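Local coordinates for periplasmic His/Glu/Gln/Arg/opine family-binding protein (Silicibacter pomeroyi, PDB 3I6V), which binds lysine in this crystal and probably serves as the periplasmic solute-binding protein of an ABC transporter for amino acids or opines, at residues 58-63 with 183-188; 54-59 with 68-73; 81-86 with 190-195. All blocks are in the same frame, centred on the assembly; numbering follows the deposited sequence. Where two conformers were deposited one is given.

Contact 1 of 3, residues 58-63 with 183-188; sequences PNLVSG and GLRESD. With NA (sodium ion), chain C.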
loop_
_atom_site.group_PDB
_atom_site.type_symbol
_atom_site.label_atom_id
_atom_site.label_comp_id
_atom_site.label_asym_id
_atom_site.label_seq_id
_atom_site.Cartn_x
_atom_site.Cartn_y
_atom_site.Cartn_z
ATOM N N PRO A 58 -6.175 12.583 -6.827
ATOM C CA PRO A 58 -6.981 13.554 -7.631
ATOM C C PRO A 58 -8.131 12.903 -8.385
ATOM O O PRO A 58 -9.212 13.492 -8.477
ATOM C CB PRO A 58 -5.966 14.150 -8.637
ATOM C CG PRO A 58 -4.621 13.772 -8.168
ATOM C CD PRO A 58 -4.726 12.754 -7.023
ATOM N N ASN A 59 -7.931 11.682 -8.885
ATOM C CA ASN A 59 -9.013 11.001 -9.609
ATOM C C ASN A 59 -10.173 10.491 -8.728
ATOM O O ASN A 59 -11.297 10.333 -9.229
ATOM C CB ASN A 59 -8.450 9.921 -10.550
ATOM C CG ASN A 59 -7.655 10.539 -11.716
ATOM O OD1 ASN A 59 -7.646 11.757 -11.889
ATOM N ND2 ASN A 59 -7.011 9.701 -12.513
ATOM N N LEU A 60 -9.913 10.232 -7.437
ATOM C CA LEU A 60 -10.993 10.029 -6.469
ATOM C C LEU A 60 -11.746 11.339 -6.299
ATOM O O LEU A 60 -12.983 11.368 -6.340
ATOM C CB LEU A 60 -10.440 9.596 -5.084
ATOM C CG LEU A 60 -11.419 9.702 -3.893
ATOM C CD1 LEU A 60 -12.498 8.631 -4.000
ATOM C CD2 LEU A 60 -10.698 9.530 -2.550
ATOM N N VAL A 61 -10.999 12.417 -6.077
ATOM C CA VAL A 61 -11.624 13.740 -5.843
ATOM C C VAL A 61 -12.504 14.174 -7.044
ATOM O O VAL A 61 -13.562 14.746 -6.837
ATOM C CB VAL A 61 -10.545 14.816 -5.464
ATOM C CG1 VAL A 61 -11.134 16.243 -5.428
ATOM C CG2 VAL A 61 -9.909 14.464 -4.092
ATOM N N SER A 62 -12.092 13.851 -8.281
ATOM C CA SER A 62 -12.824 14.255 -9.490
ATOM C C SER A 62 -13.996 13.328 -9.797
ATOM O O SER A 62 -14.745 13.558 -10.754
ATOM C CB SER A 62 -11.886 14.323 -10.709
ATOM O OG SER A 62 -10.766 15.143 -10.440
ATOM N N GLY A 63 -14.136 12.256 -9.007
ATOM C CA GLY A 63 -15.280 11.382 -9.146
ATOM C C GLY A 63 -15.137 10.226 -10.121
ATOM O O GLY A 63 -16.146 9.642 -10.491
ATOM N N GLY A 183 -9.453 5.339 1.510
ATOM C CA GLY A 183 -9.644 6.764 1.309
ATOM C C GLY A 183 -10.963 7.008 0.590
ATOM O O GLY A 183 -11.356 6.236 -0.283
ATOM N N LEU A 184 -11.672 8.061 0.981
ATOM C CA LEU A 184 -12.905 8.478 0.311
ATOM C C LEU A 184 -12.967 9.989 0.239
ATOM O O LEU A 184 -12.252 10.670 0.982
ATOM C CB LEU A 184 -14.145 8.018 1.089
ATOM C CG LEU A 184 -14.335 6.498 1.164
ATOM C CD1 LEU A 184 -13.737 5.993 2.475
ATOM C CD2 LEU A 184 -15.827 6.202 1.097
ATOM N N ARG A 185 -13.874 10.514 -0.588
ATOM C CA ARG A 185 -14.025 11.966 -0.667
ATOM C C ARG A 185 -14.528 12.468 0.685
ATOM O O ARG A 185 -15.255 11.749 1.392
ATOM C CB ARG A 185 -15.020 12.401 -1.760
ATOM C CG ARG A 185 -14.495 12.259 -3.238
ATOM C CD ARG A 185 -15.631 12.661 -4.248
ATOM N NE ARG A 185 -16.714 11.651 -4.252
ATOM C CZ ARG A 185 -16.635 10.479 -4.892
ATOM N NH1 ARG A 185 -15.535 10.165 -5.590
ATOM N NH2 ARG A 185 -17.644 9.614 -4.827
ATOM N N GLU A 186 -14.158 13.699 1.029
ATOM C CA GLU A 186 -14.598 14.287 2.313
ATOM C C GLU A 186 -16.103 14.548 2.384
ATOM O O GLU A 186 -16.640 14.727 3.473
ATOM C CB GLU A 186 -13.815 15.575 2.608
ATOM C CG GLU A 186 -12.304 15.253 2.746
ATOM C CD GLU A 186 -11.416 16.487 2.897
ATOM O OE1 GLU A 186 -11.691 17.562 2.305
ATOM O OE2 GLU A 186 -10.409 16.354 3.602
ATOM N N SER A 187 -16.775 14.558 1.227
ATOM C CA SER A 187 -18.219 14.757 1.191
ATOM C C SER A 187 -18.933 13.391 1.226
ATOM O O SER A 187 -20.172 13.295 1.090
ATOM C CB SER A 187 -18.596 15.541 -0.070
ATOM O OG SER A 187 -18.062 14.848 -1.199
ATOM N N ASP A 188 -18.181 12.326 1.476
ATOM C CA ASP A 188 -18.800 10.997 1.480
ATOM C C ASP A 188 -18.851 10.315 2.848
ATOM O O ASP A 188 -18.574 9.101 2.957
ATOM C CB ASP A 188 -18.126 10.077 0.441
ATOM C CG ASP A 188 -18.984 9.890 -0.800
ATOM O OD1 ASP A 188 -20.220 9.756 -0.645
ATOM O OD2 ASP A 188 -18.424 9.878 -1.920
HETATM NA NA NA C . -9.758 14.981 5.449
#

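Contact 2 of 3, residues 54-59 with 68-73; sequences DSIIPN and IIAGMS. With LYS (lysine), chain B.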
loop_
_atom_site.group_PDB
_atom_site.type_symbol
_atom_site.label_atom_id
_atom_site.label_comp_id
_atom_site.label_asym_id
_atom_site.label_seq_id
_atom_site.Cartn_x
_atom_site.Cartn_y
_atom_site.Cartn_z
ATOM N N ASP A 54 0.176 7.754 -8.980
ATOM C CA ASP A 54 0.442 9.207 -9.070
ATOM C C ASP A 54 -0.823 10.055 -9.053
ATOM O O ASP A 54 -0.856 11.149 -8.463
ATOM C CB ASP A 54 1.234 9.558 -10.345
ATOM C CG ASP A 54 2.639 8.947 -10.355
ATOM O OD1 ASP A 54 3.023 8.325 -9.340
ATOM O OD2 ASP A 54 3.371 9.067 -11.389
ATOM N N SER A 55 -1.882 9.547 -9.659
ATOM C CA SER A 55 -3.085 10.349 -9.774
ATOM C C SER A 55 -4.274 9.728 -8.989
ATOM O O SER A 55 -5.401 10.132 -9.199
ATOM C CB SER A 55 -3.441 10.488 -11.280
ATOM O OG SER A 55 -3.682 9.189 -11.836
ATOM N N ILE A 56 -4.028 8.759 -8.097
ATOM C CA ILE A 56 -5.133 8.025 -7.457
ATOM C C ILE A 56 -5.963 8.922 -6.519
ATOM O O ILE A 56 -7.186 8.747 -6.403
ATOM C CB ILE A 56 -4.645 6.712 -6.763
ATOM C CG1 ILE A 56 -5.796 5.724 -6.602
ATOM C CG2 ILE A 56 -3.843 7.014 -5.433
ATOM C CD1 ILE A 56 -5.312 4.255 -6.432
ATOM N N ILE A 57 -5.317 9.894 -5.882
ATOM C CA ILE A 57 -6.048 10.833 -5.045
ATOM C C ILE A 57 -6.837 11.852 -5.899
ATOM O O ILE A 57 -8.035 11.972 -5.712
ATOM C CB ILE A 57 -5.177 11.483 -3.949
ATOM C CG1 ILE A 57 -4.834 10.444 -2.863
ATOM C CG2 ILE A 57 -5.921 12.685 -3.312
ATOM C CD1 ILE A 57 -3.972 11.026 -1.668
ATOM N N PRO A 58 -6.175 12.583 -6.827
ATOM C CA PRO A 58 -6.981 13.554 -7.631
ATOM C C PRO A 58 -8.131 12.903 -8.385
ATOM O O PRO A 58 -9.212 13.492 -8.477
ATOM C CB PRO A 58 -5.966 14.150 -8.637
ATOM C CG PRO A 58 -4.621 13.772 -8.168
ATOM C CD PRO A 58 -4.726 12.754 -7.023
ATOM N N ASN A 59 -7.931 11.682 -8.885
ATOM C CA ASN A 59 -9.013 11.001 -9.609
ATOM C C ASN A 59 -10.173 10.491 -8.728
ATOM O O ASN A 59 -11.297 10.333 -9.229
ATOM C CB ASN A 59 -8.450 9.921 -10.550
ATOM C CG ASN A 59 -7.655 10.539 -11.716
ATOM O OD1 ASN A 59 -7.646 11.757 -11.889
ATOM N ND2 ASN A 59 -7.011 9.701 -12.513
ATOM N N ILE A 68 -10.496 4.659 -2.338
ATOM C CA ILE A 68 -9.135 4.182 -2.611
ATOM C C ILE A 68 -8.849 3.041 -1.650
ATOM O O ILE A 68 -8.952 3.232 -0.445
ATOM C CB ILE A 68 -8.093 5.299 -2.436
ATOM C CG1 ILE A 68 -8.321 6.393 -3.483
ATOM C CG2 ILE A 68 -6.654 4.740 -2.542
ATOM C CD1 ILE A 68 -7.456 7.649 -3.224
ATOM N N ILE A 69 -8.561 1.848 -2.180
ATOM C CA ILE A 69 -8.150 0.733 -1.351
ATOM C C ILE A 69 -6.898 0.176 -2.054
ATOM O O ILE A 69 -6.993 -0.590 -3.024
ATOM C CB ILE A 69 -9.297 -0.296 -1.146
ATOM C CG1 ILE A 69 -8.880 -1.432 -0.200
ATOM C CG2 ILE A 69 -9.881 -0.806 -2.513
ATOM C CD1 ILE A 69 -10.060 -2.419 0.124
ATOM N N ALA A 70 -5.732 0.650 -1.621
ATOM C CA ALA A 70 -4.520 0.573 -2.445
ATOM C C ALA A 70 -3.280 0.697 -1.570
ATOM O O ALA A 70 -2.345 1.435 -1.903
ATOM C CB ALA A 70 -4.533 1.709 -3.536
ATOM N N GLY A 71 -3.279 -0.010 -0.443
ATOM C CA GLY A 71 -2.148 0.015 0.511
ATOM C C GLY A 71 -1.735 1.412 0.972
ATOM O O GLY A 71 -0.564 1.642 1.251
ATOM N N MET A 72 -2.700 2.330 1.066
ATOM C CA MET A 72 -2.418 3.764 1.340
ATOM C C MET A 72 -2.422 3.985 2.858
ATOM O O MET A 72 -3.445 3.747 3.491
ATOM C CB MET A 72 -3.498 4.665 0.715
ATOM C CG MET A 72 -3.242 6.235 0.861
ATOM S SD MET A 72 -4.422 7.277 -0.014
ATOM C CE MET A 72 -3.664 7.240 -1.618
ATOM N N SER A 73 -1.294 4.432 3.409
ATOM C CA SER A 73 -1.207 4.780 4.816
ATOM C C SER A 73 -2.045 5.997 5.147
ATOM O O SER A 73 -2.095 6.978 4.376
ATOM C CB SER A 73 0.243 5.086 5.194
ATOM O OG SER A 73 1.019 3.884 5.131
HETATM N N LYS B . 1.824 2.830 2.579
HETATM C CA LYS B . 2.752 3.759 1.853
HETATM C C LYS B . 2.088 5.091 1.586
HETATM O O LYS B . 0.879 5.212 1.827
HETATM C CB LYS B . 3.222 3.123 0.521
HETATM C CG LYS B . 2.128 2.942 -0.532
HETATM C CD LYS B . 2.717 2.223 -1.795
HETATM C CE LYS B . 1.672 2.073 -2.961
HETATM N NZ LYS B . 2.289 1.257 -4.127
HETATM O OXT LYS B . 2.747 6.057 1.104
#

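Contact 3 of 3, residues 81-86 with 190-195; sequences VIDFTQ and ELRGKF. With NA (sodium ion), chain C.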
loop_
_atom_site.group_PDB
_atom_site.type_symbol
_atom_site.label_atom_id
_atom_site.label_comp_id
_atom_site.label_asym_id
_atom_site.label_seq_id
_atom_site.Cartn_x
_atom_site.Cartn_y
_atom_site.Cartn_z
ATOM N N VAL A 81 -6.891 16.548 2.132
ATOM C CA VAL A 81 -7.763 16.503 0.914
ATOM C C VAL A 81 -8.801 15.366 0.833
ATOM O O VAL A 81 -9.792 15.471 0.104
ATOM C CB VAL A 81 -6.942 16.460 -0.346
ATOM C CG1 VAL A 81 -6.194 17.816 -0.576
ATOM C CG2 VAL A 81 -5.960 15.261 -0.273
ATOM N N ILE A 82 -8.572 14.275 1.555
ATOM C CA ILE A 82 -9.518 13.158 1.563
ATOM C C ILE A 82 -9.765 12.732 3.008
ATOM O O ILE A 82 -9.065 13.226 3.893
ATOM C CB ILE A 82 -8.969 11.921 0.745
ATOM C CG1 ILE A 82 -7.669 11.409 1.344
ATOM C CG2 ILE A 82 -8.793 12.290 -0.755
ATOM C CD1 ILE A 82 -7.242 9.990 0.821
ATOM N N ASP A 83 -10.699 11.802 3.229
ATOM C CA ASP A 83 -10.962 11.232 4.556
ATOM C C ASP A 83 -10.696 9.726 4.567
ATOM O O ASP A 83 -10.942 9.039 3.577
ATOM C CB ASP A 83 -12.418 11.468 4.965
ATOM C CG ASP A 83 -12.656 12.848 5.615
ATOM O OD1 ASP A 83 -11.709 13.643 5.883
ATOM O OD2 ASP A 83 -13.848 13.161 5.824
ATOM N N PHE A 84 -10.194 9.216 5.681
ATOM C CA PHE A 84 -9.858 7.778 5.783
ATOM C C PHE A 84 -10.835 7.030 6.700
ATOM O O PHE A 84 -11.348 7.614 7.662
ATOM C CB PHE A 84 -8.453 7.606 6.353
ATOM C CG PHE A 84 -7.347 7.975 5.397
ATOM C CD1 PHE A 84 -6.751 9.230 5.468
ATOM C CD2 PHE A 84 -6.871 7.040 4.460
ATOM C CE1 PHE A 84 -5.710 9.589 4.602
ATOM C CE2 PHE A 84 -5.815 7.367 3.588
ATOM C CZ PHE A 84 -5.233 8.639 3.655
ATOM N N THR A 85 -11.086 5.753 6.404
ATOM C CA THR A 85 -11.646 4.819 7.394
ATOM C C THR A 85 -10.595 4.588 8.462
ATOM O O THR A 85 -9.464 5.047 8.323
ATOM C CB THR A 85 -11.988 3.422 6.746
ATOM O OG1 THR A 85 -10.783 2.791 6.263
ATOM C CG2 THR A 85 -12.974 3.565 5.619
ATOM N N GLN A 86 -10.942 3.835 9.506
ATOM C CA GLN A 86 -9.957 3.262 10.394
ATOM C C GLN A 86 -8.996 2.373 9.583
ATOM O O GLN A 86 -9.322 1.967 8.460
ATOM C CB GLN A 86 -10.673 2.381 11.438
ATOM C CG GLN A 86 -11.379 1.167 10.785
ATOM C CD GLN A 86 -12.231 0.426 11.793
ATOM O OE1 GLN A 86 -11.721 -0.186 12.738
ATOM N NE2 GLN A 86 -13.522 0.512 11.615
ATOM N N GLU A 190 -21.247 9.258 4.765
ATOM C CA GLU A 190 -22.176 8.157 4.938
ATOM C C GLU A 190 -21.579 6.860 4.380
ATOM O O GLU A 190 -21.559 5.849 5.069
ATOM C CB GLU A 190 -23.476 8.480 4.244
ATOM C CG GLU A 190 -24.515 7.392 4.393
ATOM C CD GLU A 190 -25.900 7.944 4.122
ATOM O OE1 GLU A 190 -26.277 8.998 4.746
ATOM O OE2 GLU A 190 -26.573 7.334 3.260
ATOM N N LEU A 191 -21.050 6.897 3.163
ATOM C CA LEU A 191 -20.316 5.719 2.616
ATOM C C LEU A 191 -19.125 5.292 3.482
ATOM O O LEU A 191 -18.882 4.086 3.703
ATOM C CB LEU A 191 -19.862 6.006 1.189
ATOM C CG LEU A 191 -19.217 4.833 0.415
ATOM C CD1 LEU A 191 -20.173 3.634 0.345
ATOM C CD2 LEU A 191 -18.873 5.315 -0.989
ATOM N N ARG A 192 -18.379 6.281 4.003
ATOM C CA ARG A 192 -17.219 5.995 4.842
ATOM C C ARG A 192 -17.680 5.291 6.106
ATOM O O ARG A 192 -17.022 4.352 6.567
ATOM C CB ARG A 192 -16.445 7.296 5.174
ATOM C CG ARG A 192 -15.283 7.138 6.190
ATOM C CD ARG A 192 -14.351 8.395 6.190
ATOM N NE ARG A 192 -15.137 9.617 6.500
ATOM C CZ ARG A 192 -15.526 9.968 7.725
ATOM N NH1 ARG A 192 -15.234 9.199 8.762
ATOM N NH2 ARG A 192 -16.242 11.079 7.911
ATOM N N GLY A 193 -18.811 5.743 6.664
ATOM C CA GLY A 193 -19.394 5.116 7.846
ATOM C C GLY A 193 -19.789 3.646 7.597
ATOM O O GLY A 193 -19.568 2.809 8.451
ATOM N N LYS A 194 -20.356 3.341 6.431
ATOM C CA LYS A 194 -20.667 1.938 6.040
ATOM C C LYS A 194 -19.417 1.068 5.992
ATOM O O LYS A 194 -19.376 -0.051 6.542
ATOM C CB LYS A 194 -21.401 1.887 4.689
ATOM C CG LYS A 194 -22.872 2.259 4.788
ATOM C CD LYS A 194 -23.452 2.613 3.409
ATOM C CE LYS A 194 -24.933 2.967 3.553
ATOM N NZ LYS A 194 -25.589 2.954 2.241
ATOM N N PHE A 195 -18.354 1.605 5.392
ATOM C CA PHE A 195 -17.117 0.871 5.372
ATOM C C PHE A 195 -16.532 0.715 6.740
ATOM O O PHE A 195 -15.998 -0.345 7.043
ATOM C CB PHE A 195 -16.117 1.447 4.378
ATOM C CG PHE A 195 -16.421 1.059 2.979
ATOM C CD1 PHE A 195 -16.890 1.993 2.080
ATOM C CD2 PHE A 195 -16.289 -0.283 2.581
ATOM C CE1 PHE A 195 -17.202 1.616 0.748
ATOM C CE2 PHE A 195 -16.584 -0.665 1.284
ATOM C CZ PHE A 195 -17.033 0.285 0.363
HETATM NA NA NA C . -9.758 14.981 5.449
HETATM O O HOH W 1 -15.891 10.998 4.148
HETATM O O HOH W 2 -16.937 12.812 5.741
HETATM O O HOH W 3 -13.397 7.134 9.494
#

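Contact 1 of 3, residues 58-63 with 183-188
The carbonyl oxygen of Leu60 is gripped by two donors. Gly63 N bonds to Leu60 O at 3.0 Å within the end of helix 56-61. Arg185 NH1 bonds to Leu60 O across the contact at 2.9 Å. The two donors come from opposite faces of the carbonyl plane. The bond from Arg185 is fairly straight, with an N-H...O angle of 151°, and the oxygen lies in the guanidinium plane at its edge. The helix closes here in a Schellman motif. Gly63 has a positive phi, and a side chain there would press on the carbonyl oxygen before it.

The Arg185 chain bends at chi3 (-70°), which folds the guanidinium onto the helix end. NH1 also donates to Tyr65 O. On the other branch, Arg185 NH2 forms a salt bridge with Asp188 OD2 at 3.0 Å, though the hydrogen bond in it is weak. NH2 has a second carboxylate in Asp66. Residues 185-188 form a type I turn, closed by Asp188 N bonding to Arg185 O.

An apolar contact lies beside the polar one. Leu60 has CG opposite its backbone N (chi1 165°), which brings both methyls up to the backbone and side chain of 184-185. CD2 rests on the backbone, 3.6 Å from Leu184 C. CD1 lies 3.8 Å from Arg185 NH1. Tyr65, Ile68 and Ile82 also touch this leucine. Further along the turn, Glu186 OE2 binds the sodium ion at 2.4 Å, with Asp79, Ile82 and Asp83 completing the site.

One arginine thus ties a helix C-terminus to the turn 185-188 that follows strand 180-184. The carbonyls of Leu60 and Tyr65 take up N-H groups of NH1, while the positive charge is probably balanced by Asp188 and Asp66.

Contact 2 of 3, residues 54-59 with 68-73
Ile56 overlaps three side chains of the 68-73 segment. Its CD1 lies 3.9 Å from Ala70 CB, its CG1 lies 4.1 Å from Ile68 CG1, and its CG2 meets Met72 CE at 3.8 Å. The contact packs helix 56-61 against the loop after strand 67-68, in one lobe of the two-lobed periplasmic binding protein fold. Gly71, Met72 and Ser73 of the same loop line the lysine pocket.

Ile57 adds the next hydrophobic patch. Its CG1 is 3.8 Å from Ile68 CD1 and 3.6 Å from Met72 CE. Met72 starts out extended and bends at chi3 (-84°), which swings its terminal methyl against both isoleucines. Ile68 CD1 also presses on the helix backbone, 3.4 Å from Ile56 O. That oxygen accepts a hydrogen bond from Tyr65 OH. An alanine in place of Ile68 would lack CG1, CG2 and CD1, and would probably deprive Ile56 CG1 and Ile57 CG1 of this packing partner and open a gap against the helix backbone.

The far side of the loop faces the ligand. Gly71 has a positive phi, and its carbonyl oxygen takes a bond from the alpha-amino nitrogen of the ligand, LYS N, which also reaches Ser73 OG. Gln112, Arg78, Glu12 and Ile116 bond to the ligand too. The backbone amide holds the carboxylate: Ser73 N bonds to the ligand atom LYS O at 2.8 Å, with an N-H...O angle of 164°.

Contact 3 of 3, residues 81-86 with 190-195
Arg192 lays its CD against the strand backbone, 3.4 Å from Phe84 O. Its NE lies 3.6 Å from Asp83 CB. This is the close part of the contact, together with Thr85, whose CG2 methyl rests 4.0 Å from Phe195 CB. The Arg192 chain bends at chi3 (58°), which keeps CD on Phe84 O and turns the guanidinium to a group of waters.

The charged ends are looser and meet largely through water. Asp83 OD2 and Arg192 NH2 are 3.8 Å apart, a long salt bridge. The carboxylate and guanidinium planes stand 88° apart, and no N-H points at the oxygen. Three waters lie in the guanidinium plane at its edge instead. One accepts from Arg192 NH1 and donates to Phe84 O at 2.8 Å. A second accepts from NH2 and can bridge to Asp83 OD2. The third accepts from NE, and its link to OD2 is weak. Asp83 OD1 binds the sodium ion at 2.4 Å, beside Ile82 O.

Strand 83-85 and helix 190-195 run nearly parallel, 21° apart, with axes 8.5 Å from each other. Strand 180-184 pairs with the strand through Asp83 and Thr85, and its Leu184 touches both Thr85 and Arg192. Helix 56-61 packs on Ile82.

From the N terminus, contact 2 closes a short loop first, setting helix 56-61 against the end of strand 67-68 and the loop that follows. Contact 1 starts from the same helix but reaches far ahead, to the end of strand 180-184 and the turn after it. Contact 3 opens inside that long span and ends beyond it on helix 189-204, so contacts 1 and 3 cross, while 2 and 3 follow in series. Strands 83-89 and 180-184 are sheet neighbours, which joins contacts 1 and 3 through Leu184 and Asp83, and both also reach the sodium ion. Ile68 and Gly183 tie contact 2 to contact 1. Met72 and Phe84 tie contact 2 to contact 3.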